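Local coordinates for pyridoxamine 5'-phosphate oxidase family protein (Corynebacterium diphtheriae NCTC 13129, PDB 3CP3), which is of unknown function but belongs to the pyridoxamine 5'-phosphate oxidase-like family of split-barrel proteins and so may bind a flavin such as FMN, at residues Gln55-Phe60 with Thr104-His109; Leu73-Leu78 with Asn97-Arg102; Val93-Ala98 with Val131-Gly136. All coordinates share one frame; numbering follows the deposited sequence. Where two conformers were deposited one is given.

Contact 1: Gln55-Phe60 with Thr104-His109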
loop_
_atom_site.group_PDB
_atom_site.type_symbol
_atom_site.label_atom_id
_atom_site.label_comp_id
_atom_site.label_asym_id
_atom_site.label_seq_id
_atom_site.Cartn_x
_atom_site.Cartn_y
_atom_site.Cartn_z
ATOM N N GLN A 55 -17.265 11.424 12.525
ATOM C CA GLN A 55 -16.088 10.576 12.406
ATOM C C GLN A 55 -15.156 11.099 11.300
ATOM O O GLN A 55 -15.589 11.894 10.455
ATOM C CB GLN A 55 -16.494 9.103 12.192
ATOM C CG GLN A 55 -17.215 8.450 13.401
ATOM C CD GLN A 55 -16.330 8.317 14.645
ATOM O OE1 GLN A 55 -15.931 7.217 15.023
ATOM N NE2 GLN A 55 -16.023 9.438 15.277
ATOM N N PRO A 56 -13.857 10.698 11.335
ATOM C CA PRO A 56 -12.960 11.122 10.250
ATOM C C PRO A 56 -13.417 10.570 8.899
ATOM O O PRO A 56 -13.949 9.463 8.829
ATOM C CB PRO A 56 -11.601 10.519 10.655
ATOM C CG PRO A 56 -11.945 9.372 11.564
ATOM C CD PRO A 56 -13.153 9.863 12.327
ATOM N N ARG A 57 -13.226 11.358 7.847
ATOM C CA ARG A 57 -13.568 10.960 6.488
ATOM C C ARG A 57 -12.421 11.301 5.570
ATOM O O ARG A 57 -11.813 12.351 5.715
ATOM C CB ARG A 57 -14.834 11.718 6.023
ATOM C CG ARG A 57 -16.081 11.187 6.719
ATOM C CD ARG A 57 -17.369 11.647 6.079
ATOM N NE ARG A 57 -17.385 13.090 6.014
ATOM C CZ ARG A 57 -18.440 13.825 5.675
ATOM N NH1 ARG A 57 -19.614 13.243 5.389
ATOM N NH2 ARG A 57 -18.298 15.152 5.625
ATOM N N VAL A 58 -12.148 10.435 4.604
ATOM C CA VAL A 58 -11.181 10.735 3.531
ATOM C C VAL A 58 -11.900 10.905 2.225
ATOM O O VAL A 58 -12.762 10.068 1.890
ATOM C CB VAL A 58 -10.190 9.541 3.339
ATOM C CG1 VAL A 58 -9.236 9.751 2.140
ATOM C CG2 VAL A 58 -9.424 9.330 4.616
ATOM N N TYR A 59 -11.538 11.938 1.466
ATOM C CA TYR A 59 -12.029 12.070 0.092
ATOM C C TYR A 59 -10.898 11.932 -0.894
ATOM O O TYR A 59 -9.793 12.458 -0.673
ATOM C CB TYR A 59 -12.633 13.462 -0.129
ATOM C CG TYR A 59 -13.929 13.651 0.587
ATOM C CD1 TYR A 59 -15.133 13.206 0.013
ATOM C CD2 TYR A 59 -13.975 14.244 1.840
ATOM C CE1 TYR A 59 -16.347 13.381 0.684
ATOM C CE2 TYR A 59 -15.211 14.445 2.495
ATOM C CZ TYR A 59 -16.371 13.982 1.925
ATOM O OH TYR A 59 -17.583 14.170 2.551
ATOM N N PHE A 60 -11.196 11.285 -2.014
ATOM C CA PHE A 60 -10.317 11.265 -3.157
ATOM C C PHE A 60 -11.165 11.263 -4.430
ATOM O O PHE A 60 -12.388 11.246 -4.353
ATOM C CB PHE A 60 -9.318 10.069 -3.035
ATOM C CG PHE A 60 -9.959 8.706 -3.112
ATOM C CD1 PHE A 60 -10.121 8.078 -4.349
ATOM C CD2 PHE A 60 -10.406 8.066 -1.980
ATOM C CE1 PHE A 60 -10.697 6.810 -4.413
ATOM C CE2 PHE A 60 -11.045 6.824 -2.049
ATOM C CZ PHE A 60 -11.176 6.190 -3.257
ATOM N N THR A 104 -25.283 16.472 -3.800
ATOM C CA THR A 104 -24.914 17.751 -4.428
ATOM C C THR A 104 -24.185 18.655 -3.432
ATOM O O THR A 104 -23.060 19.130 -3.719
ATOM C CB THR A 104 -26.175 18.387 -5.055
ATOM O OG1 THR A 104 -26.185 18.056 -6.462
ATOM C CG2 THR A 104 -26.238 19.899 -4.859
ATOM N N GLU A 105 -24.748 18.810 -2.230
ATOM C CA GLU A 105 -24.030 19.539 -1.147
ATOM C C GLU A 105 -22.692 18.912 -0.717
ATOM O O GLU A 105 -21.769 19.630 -0.360
ATOM C CB GLU A 105 -24.934 19.777 0.072
ATOM C CG GLU A 105 -24.247 20.455 1.301
ATOM C CD GLU A 105 -23.634 21.853 1.018
ATOM O OE1 GLU A 105 -22.389 21.984 1.237
ATOM O OE2 GLU A 105 -24.386 22.817 0.613
ATOM N N GLU A 106 -22.585 17.596 -0.743
ATOM C CA GLU A 106 -21.336 16.964 -0.274
ATOM C C GLU A 106 -20.168 17.017 -1.312
ATOM O O GLU A 106 -19.031 17.344 -0.943
ATOM C CB GLU A 106 -21.581 15.546 0.261
ATOM C CG GLU A 106 -20.295 14.920 0.810
ATOM C CD GLU A 106 -20.475 13.516 1.343
ATOM O OE1 GLU A 106 -21.640 13.162 1.640
ATOM O OE2 GLU A 106 -19.439 12.782 1.475
ATOM N N ALA A 107 -20.413 16.673 -2.584
ATOM C CA ALA A 107 -19.487 17.017 -3.690
ATOM C C ALA A 107 -18.908 18.460 -3.659
ATOM O O ALA A 107 -17.693 18.679 -3.864
ATOM C CB ALA A 107 -20.153 16.776 -5.035
ATOM N N ARG A 108 -19.794 19.430 -3.435
ATOM C CA ARG A 108 -19.441 20.840 -3.347
ATOM C C ARG A 108 -18.496 21.138 -2.165
ATOM O O ARG A 108 -17.458 21.798 -2.301
ATOM C CB ARG A 108 -20.735 21.656 -3.251
ATOM C CG ARG A 108 -20.571 23.140 -3.281
ATOM C CD ARG A 108 -21.943 23.857 -3.445
ATOM N NE ARG A 108 -22.795 23.308 -4.521
ATOM C CZ ARG A 108 -24.091 22.939 -4.391
ATOM N NH1 ARG A 108 -24.743 23.061 -3.227
ATOM N NH2 ARG A 108 -24.754 22.456 -5.443
ATOM N N HIS A 109 -18.881 20.627 -1.005
ATOM C CA HIS A 109 -18.041 20.566 0.181
ATOM C C HIS A 109 -16.656 19.868 -0.048
ATOM O O HIS A 109 -15.629 20.432 0.276
ATOM C CB HIS A 109 -18.817 19.879 1.316
ATOM C CG HIS A 109 -17.955 19.475 2.461
ATOM N ND1 HIS A 109 -17.318 20.394 3.267
ATOM C CD2 HIS A 109 -17.568 18.251 2.895
ATOM C CE1 HIS A 109 -16.590 19.749 4.161
ATOM N NE2 HIS A 109 -16.740 18.454 3.966
#

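Contact 2: Leu73-Leu78 with Asn97-Arg102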
loop_
_atom_site.group_PDB
_atom_site.type_symbol
_atom_site.label_atom_id
_atom_site.label_comp_id
_atom_site.label_asym_id
_atom_site.label_seq_id
_atom_site.Cartn_x
_atom_site.Cartn_y
_atom_site.Cartn_z
ATOM N N LEU A 73 -16.318 -3.630 -6.642
ATOM C CA LEU A 73 -15.372 -3.820 -5.536
ATOM C C LEU A 73 -16.165 -3.730 -4.226
ATOM O O LEU A 73 -17.172 -3.056 -4.134
ATOM C CB LEU A 73 -14.253 -2.794 -5.555
ATOM C CG LEU A 73 -13.468 -2.604 -6.882
ATOM C CD1 LEU A 73 -12.550 -1.395 -6.765
ATOM C CD2 LEU A 73 -12.668 -3.826 -7.167
ATOM N N ASN A 74 -15.756 -4.490 -3.247
ATOM C CA ASN A 74 -16.372 -4.348 -1.955
ATOM C C ASN A 74 -16.259 -2.856 -1.507
ATOM O O ASN A 74 -15.266 -2.197 -1.793
ATOM C CB ASN A 74 -15.621 -5.271 -1.040
ATOM C CG ASN A 74 -16.404 -5.691 0.141
ATOM O OD1 ASN A 74 -16.831 -4.870 0.927
ATOM N ND2 ASN A 74 -16.485 -6.988 0.352
ATOM N N SER A 75 -17.248 -2.344 -0.785
ATOM C CA SER A 75 -17.095 -0.998 -0.210
ATOM C C SER A 75 -16.063 -0.994 0.912
ATOM O O SER A 75 -15.505 0.060 1.274
ATOM C CB SER A 75 -18.472 -0.453 0.258
ATOM O OG SER A 75 -18.892 -1.139 1.451
ATOM N N ASP A 76 -15.717 -2.189 1.417
ATOM C CA ASP A 76 -14.766 -2.334 2.516
ATOM C C ASP A 76 -13.336 -2.236 1.962
ATOM O O ASP A 76 -12.942 -2.994 1.047
ATOM C CB ASP A 76 -14.998 -3.722 3.213
ATOM C CG ASP A 76 -14.053 -3.988 4.385
ATOM O OD1 ASP A 76 -13.756 -3.090 5.210
ATOM O OD2 ASP A 76 -13.641 -5.164 4.508
ATOM N N VAL A 77 -12.584 -1.277 2.503
ATOM C CA VAL A 77 -11.273 -0.902 1.956
ATOM C C VAL A 77 -10.287 -0.674 3.090
ATOM O O VAL A 77 -10.679 -0.535 4.275
ATOM C CB VAL A 77 -11.312 0.425 1.082
ATOM C CG1 VAL A 77 -12.144 0.237 -0.199
ATOM C CG2 VAL A 77 -11.830 1.671 1.873
ATOM N N LEU A 78 -9.002 -0.599 2.741
ATOM C CA LEU A 78 -8.049 0.010 3.628
ATOM C C LEU A 78 -7.498 1.204 2.925
ATOM O O LEU A 78 -7.468 1.233 1.690
ATOM C CB LEU A 78 -6.821 -0.917 3.843
ATOM C CG LEU A 78 -6.987 -2.317 4.315
ATOM C CD1 LEU A 78 -5.563 -2.943 4.379
ATOM C CD2 LEU A 78 -7.721 -2.345 5.692
ATOM N N ASN A 97 -15.163 2.115 4.825
ATOM C CA ASN A 97 -16.045 1.831 3.698
ATOM C C ASN A 97 -16.056 2.995 2.751
ATOM O O ASN A 97 -16.224 4.164 3.198
ATOM C CB ASN A 97 -17.453 1.484 4.146
ATOM C CG ASN A 97 -17.490 0.166 4.930
ATOM O OD1 ASN A 97 -17.212 0.165 6.108
ATOM N ND2 ASN A 97 -17.824 -0.952 4.271
ATOM N N ALA A 98 -15.834 2.688 1.465
ATOM C CA ALA A 98 -15.675 3.747 0.458
ATOM C C ALA A 98 -16.939 3.794 -0.424
ATOM O O ALA A 98 -17.428 2.731 -0.888
ATOM C CB ALA A 98 -14.447 3.498 -0.403
ATOM N N TYR A 99 -17.457 5.005 -0.661
ATOM C CA TYR A 99 -18.615 5.193 -1.524
ATOM C C TYR A 99 -18.411 6.402 -2.419
ATOM O O TYR A 99 -17.877 7.405 -1.955
ATOM C CB TYR A 99 -19.917 5.455 -0.721
ATOM C CG TYR A 99 -20.069 4.570 0.505
ATOM C CD1 TYR A 99 -20.528 3.232 0.402
ATOM C CD2 TYR A 99 -19.737 5.062 1.771
ATOM C CE1 TYR A 99 -20.644 2.433 1.542
ATOM C CE2 TYR A 99 -19.858 4.259 2.921
ATOM C CZ TYR A 99 -20.338 2.969 2.793
ATOM O OH TYR A 99 -20.440 2.219 3.929
ATOM N N VAL A 100 -18.857 6.303 -3.674
ATOM C CA VAL A 100 -18.979 7.500 -4.545
ATOM C C VAL A 100 -19.934 8.508 -3.889
ATOM O O VAL A 100 -20.935 8.099 -3.339
ATOM C CB VAL A 100 -19.447 7.120 -5.957
ATOM C CG1 VAL A 100 -19.561 8.347 -6.809
ATOM C CG2 VAL A 100 -18.463 6.163 -6.596
ATOM N N VAL A 101 -19.721 9.834 -3.979
ATOM C CA VAL A 101 -20.438 10.835 -3.073
ATOM C C VAL A 101 -21.997 11.182 -3.186
ATOM O O VAL A 101 -22.721 11.323 -2.175
ATOM C CB VAL A 101 -19.527 12.114 -2.902
ATOM C CG1 VAL A 101 -20.266 13.311 -2.366
ATOM C CG2 VAL A 101 -18.332 11.766 -1.989
ATOM N N ARG A 102 -22.520 11.334 -4.391
ATOM C CA ARG A 102 -23.987 11.515 -4.573
ATOM C C ARG A 102 -24.677 12.819 -4.092
ATOM O O ARG A 102 -25.400 13.422 -4.870
ATOM C CB ARG A 102 -24.758 10.284 -4.059
ATOM C CG ARG A 102 -24.050 8.917 -4.290
ATOM C CD ARG A 102 -23.577 8.290 -2.997
ATOM N NE ARG A 102 -22.905 7.006 -3.239
ATOM C CZ ARG A 102 -23.161 5.858 -2.621
ATOM N NH1 ARG A 102 -22.463 4.804 -3.016
ATOM N NH2 ARG A 102 -24.134 5.733 -1.658
#

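Contact 3: Val93-Ala98 with Val131-Gly136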
loop_
_atom_site.group_PDB
_atom_site.type_symbol
_atom_site.label_atom_id
_atom_site.label_comp_id
_atom_site.label_asym_id
_atom_site.label_seq_id
_atom_site.Cartn_x
_atom_site.Cartn_y
_atom_site.Cartn_z
ATOM N N VAL A 93 -2.737 3.092 8.836
ATOM C CA VAL A 93 -3.728 2.304 8.063
ATOM C C VAL A 93 -5.112 2.660 8.585
ATOM O O VAL A 93 -5.427 2.507 9.818
ATOM C CB VAL A 93 -3.461 0.809 8.218
ATOM C CG1 VAL A 93 -4.602 -0.109 7.513
ATOM C CG2 VAL A 93 -2.113 0.468 7.709
ATOM N N LEU A 94 -5.965 3.089 7.673
ATOM C CA LEU A 94 -7.360 3.248 8.007
ATOM C C LEU A 94 -8.161 2.048 7.486
ATOM O O LEU A 94 -7.938 1.591 6.339
ATOM C CB LEU A 94 -7.883 4.570 7.424
ATOM C CG LEU A 94 -7.069 5.822 7.637
ATOM C CD1 LEU A 94 -7.852 6.957 6.974
ATOM C CD2 LEU A 94 -6.894 6.076 9.181
ATOM N N LYS A 95 -9.058 1.500 8.318
ATOM C CA LYS A 95 -10.077 0.589 7.817
ATOM C C LYS A 95 -11.367 1.360 7.614
ATOM O O LYS A 95 -11.756 2.126 8.492
ATOM C CB LYS A 95 -10.362 -0.507 8.810
ATOM C CG LYS A 95 -9.216 -1.500 8.978
ATOM C CD LYS A 95 -9.776 -2.790 9.587
ATOM C CE LYS A 95 -8.675 -3.707 10.148
ATOM N NZ LYS A 95 -7.706 -4.166 9.092
ATOM N N GLY A 96 -12.050 1.142 6.479
ATOM C CA GLY A 96 -13.315 1.807 6.305
ATOM C C GLY A 96 -14.142 1.327 5.146
ATOM O O GLY A 96 -13.908 0.228 4.621
ATOM N N ASN A 97 -15.163 2.115 4.825
ATOM C CA ASN A 97 -16.045 1.831 3.698
ATOM C C ASN A 97 -16.056 2.995 2.751
ATOM O O ASN A 97 -16.224 4.164 3.198
ATOM C CB ASN A 97 -17.453 1.484 4.146
ATOM C CG ASN A 97 -17.490 0.166 4.930
ATOM O OD1 ASN A 97 -17.212 0.165 6.108
ATOM N ND2 ASN A 97 -17.824 -0.952 4.271
ATOM N N ALA A 98 -15.834 2.688 1.465
ATOM C CA ALA A 98 -15.675 3.747 0.458
ATOM C C ALA A 98 -16.939 3.794 -0.424
ATOM O O ALA A 98 -17.428 2.731 -0.888
ATOM C CB ALA A 98 -14.447 3.498 -0.403
ATOM N N VAL A 131 -14.347 6.201 7.980
ATOM C CA VAL A 131 -13.305 5.523 8.726
ATOM C C VAL A 131 -13.851 4.834 9.962
ATOM O O VAL A 131 -14.529 5.458 10.791
ATOM C CB VAL A 131 -12.230 6.534 9.080
ATOM C CG1 VAL A 131 -11.098 5.879 9.945
ATOM C CG2 VAL A 131 -11.641 7.081 7.788
ATOM N N ARG A 132 -13.600 3.528 10.038
ATOM C CA ARG A 132 -14.037 2.668 11.157
ATOM C C ARG A 132 -12.900 2.531 12.192
ATOM O O ARG A 132 -13.166 2.423 13.399
ATOM C CB ARG A 132 -14.315 1.275 10.574
ATOM C CG ARG A 132 -15.399 0.411 11.177
ATOM C CD ARG A 132 -15.309 -1.024 10.472
ATOM N NE ARG A 132 -15.474 -0.858 9.029
ATOM C CZ ARG A 132 -14.811 -1.526 8.093
ATOM N NH1 ARG A 132 -13.909 -2.441 8.400
ATOM N NH2 ARG A 132 -15.053 -1.256 6.836
ATOM N N GLU A 133 -11.654 2.507 11.710
ATOM C CA GLU A 133 -10.472 2.247 12.561
ATOM C C GLU A 133 -9.238 2.982 12.041
ATOM O O GLU A 133 -9.058 3.155 10.819
ATOM C CB GLU A 133 -10.117 0.743 12.618
ATOM C CG GLU A 133 -11.102 -0.170 13.359
ATOM C CD GLU A 133 -10.708 -1.657 13.313
ATOM O OE1 GLU A 133 -11.513 -2.491 12.837
ATOM O OE2 GLU A 133 -9.602 -2.012 13.771
ATOM N N VAL A 134 -8.357 3.345 12.966
ATOM C CA VAL A 134 -7.127 4.068 12.629
ATOM C C VAL A 134 -6.032 3.258 13.294
ATOM O O VAL A 134 -6.136 2.972 14.493
ATOM C CB VAL A 134 -7.141 5.442 13.313
ATOM C CG1 VAL A 134 -5.835 6.222 12.995
ATOM C CG2 VAL A 134 -8.387 6.249 12.901
ATOM N N SER A 135 -5.021 2.839 12.543
ATOM C CA SER A 135 -3.872 2.190 13.188
ATOM C C SER A 135 -2.575 2.818 12.775
ATOM O O SER A 135 -2.197 2.724 11.623
ATOM C CB SER A 135 -3.815 0.690 12.871
ATOM O OG SER A 135 -5.067 0.106 13.182
ATOM N N GLY A 136 -1.835 3.379 13.723
ATOM C CA GLY A 136 -0.565 3.988 13.326
ATOM C C GLY A 136 0.539 3.203 13.954
ATOM O O GLY A 136 0.414 2.760 15.084
HETATM O O HOH W 1 -6.854 0.404 10.793
#

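Contact 1: Gln55-Phe60 with Thr104-His109
Tyr59 and Glu106 meet through a single short hydrogen bond, in which the phenol OH donates to OE2 at 2.6 Å, and this bond ties helix 104-110 to the antiparallel sheet of the split barrel characteristic of the pyridoxamine 5'-phosphate oxidase family. The carboxylate oxygen lies at the edge of the tyrosine ring and in its plane, yet the hydroxyl reaches OE2 from above the carboxylate plane, the two flat groups standing 83° apart. Glu106 spans the gap by being fully stretched: its CG is anti to the backbone N (chi1 -177°) and the chain runs straight on from there, so the acid is carried out from the helix toward the strand. The same OE2 also forms a salt bridge with Arg128 of the neighbouring strand 125-139, and this second partner probably favours the ionised carboxylate.

Arg57, two residues before Tyr59 and on the same side of the strand, supplies the next layer. Its NH1 is 3.9 Å from Glu106 OE2, a long salt bridge of charges alone, since the oxygen lies well out of the guanidinium plane. A bend at chi3 sets the guanidinium face against the Tyr59 hydroxyl. NH2 forms a salt bridge with Asp50 OD2, and NE2 of His109, one helical turn after Glu106, is hydrogen-bonded to that same oxygen, which thereby gathers the arginine and the imidazole. Strand and helix axes run at 80° to each other, and they are bridged by long polar side chains. Within the strand itself, Tyr59 OH sits 3.2 Å above the Arg57 guanidinium plane, over its centre.

Contact 2: Leu73-Leu78 with Asn97-Arg102
Asn97 reaches over to Ser75 with its side chain, and each of its atoms can be followed to a neighbour. CB lies 3.8 Å from the carbonyl O of Ser75. From there CG, anti to the carbonyl carbon (chi1 -66°), swings the amide across to Ser75, and ND2 donates to Ser75 OG at 3.0 Å. The bond is nearly straight, 165° at the hydrogen, and the hydroxyl lies in the amide plane. OD1, the other tip atom, accepts from the guanidinium of Arg132. With both ends engaged, the amide's rotation is fixed.

Ser75 is gripped from a second direction through its backbone. Its carbonyl O accepts the Ala98 N-H at 2.7 Å, and the CA of Asn97 adds a CA-H...O contact to the same oxygen. The Ser75 hydroxyl meets the asparagine because its chi1 of 73° sets OG between the backbone N and the carbonyl carbon, while CB packs obliquely against CE1 of the Tyr99 ring at 3.8 Å.

Next to this polar cluster the side chains turn apolar: Val77 CG2 touches the Ala98 methyl at 3.9 Å, and Phe69 touches both residues. On the other side of the strand Asp76, paired with Asn97, sends OD1 to Arg132. The lead-in to the strand is shaped by Asn74, whose OD1 accepts from Asp76 N at 2.9 Å to close an Asx turn. Asp76 and Asn97 form an antiparallel non-hydrogen-bonded pair at the open end of the beta hairpin formed by strands 76-83 and 89-100 in the split-barrel sheet.

Contact 3: Val93-Ala98 with Val131-Gly136
The carbonyl O of Lys95 accepts two backbone N-H groups at once, from Arg132 at 2.8 Å and from Glu133 at 3.2 Å. The first donor lies in the carbonyl plane, the second tilts from it. Two consecutive residues thus face one, the definition of a classic beta bulge, and beyond it the register slips by one to pair Gly96 with Val131.

The bulge turns Arg132 toward strand 89-100. Its guanidinium lies with one face over Gly96 and its NH2, which Asp76 shares, donates in the guanidinium plane to Asn97 OD1 at 2.7 Å. The donor stands above the amide plane, 53° out of it.

Toward Val93 the pairing is regular: Val93 and Ser135 exchange both backbone bonds, and a water joins Val93 O to Ser135 OG. Lys95 and Glu133 run side by side, CD of the lysine 3.7 Å from OE1, but the amine goes on to Asp39 of the second subunit. Leu94, on the opposite face, puts CD1 on Val131 CG2 (3.9 Å) and CD2 on Val134 CG1 (4.0 Å), against helix 17-25, where Leu94 touches Leu24 and Val134 touches Leu21. One face thus builds the core and the other meets the partner chain, around a classic bulge in an antiparallel sheet of the split-barrel fold.

All three contacts reach one antiparallel sheet. Contacts 2 and 3, with centres about 12 Å apart, both use strand 89-100 and have Asn97 and Ala98 in common; Arg132 NH2 of contact 3 reaches Asp76 OD1 of contact 2 at 2.8 Å, so a single guanidinium spans three strands. Contact 1 lies about 13 Å from contact 2, centre to centre, and the two meet where Val101 packs on Glu106. Contact 1 lies about 16 Å from contact 3, centre to centre, and meets it through Val58 CG2 and Leu94 CD1, 3.7 Å apart. Contacts 2 and 3 also touch the second subunit, whereas contact 1 touches no other chain of the assembly.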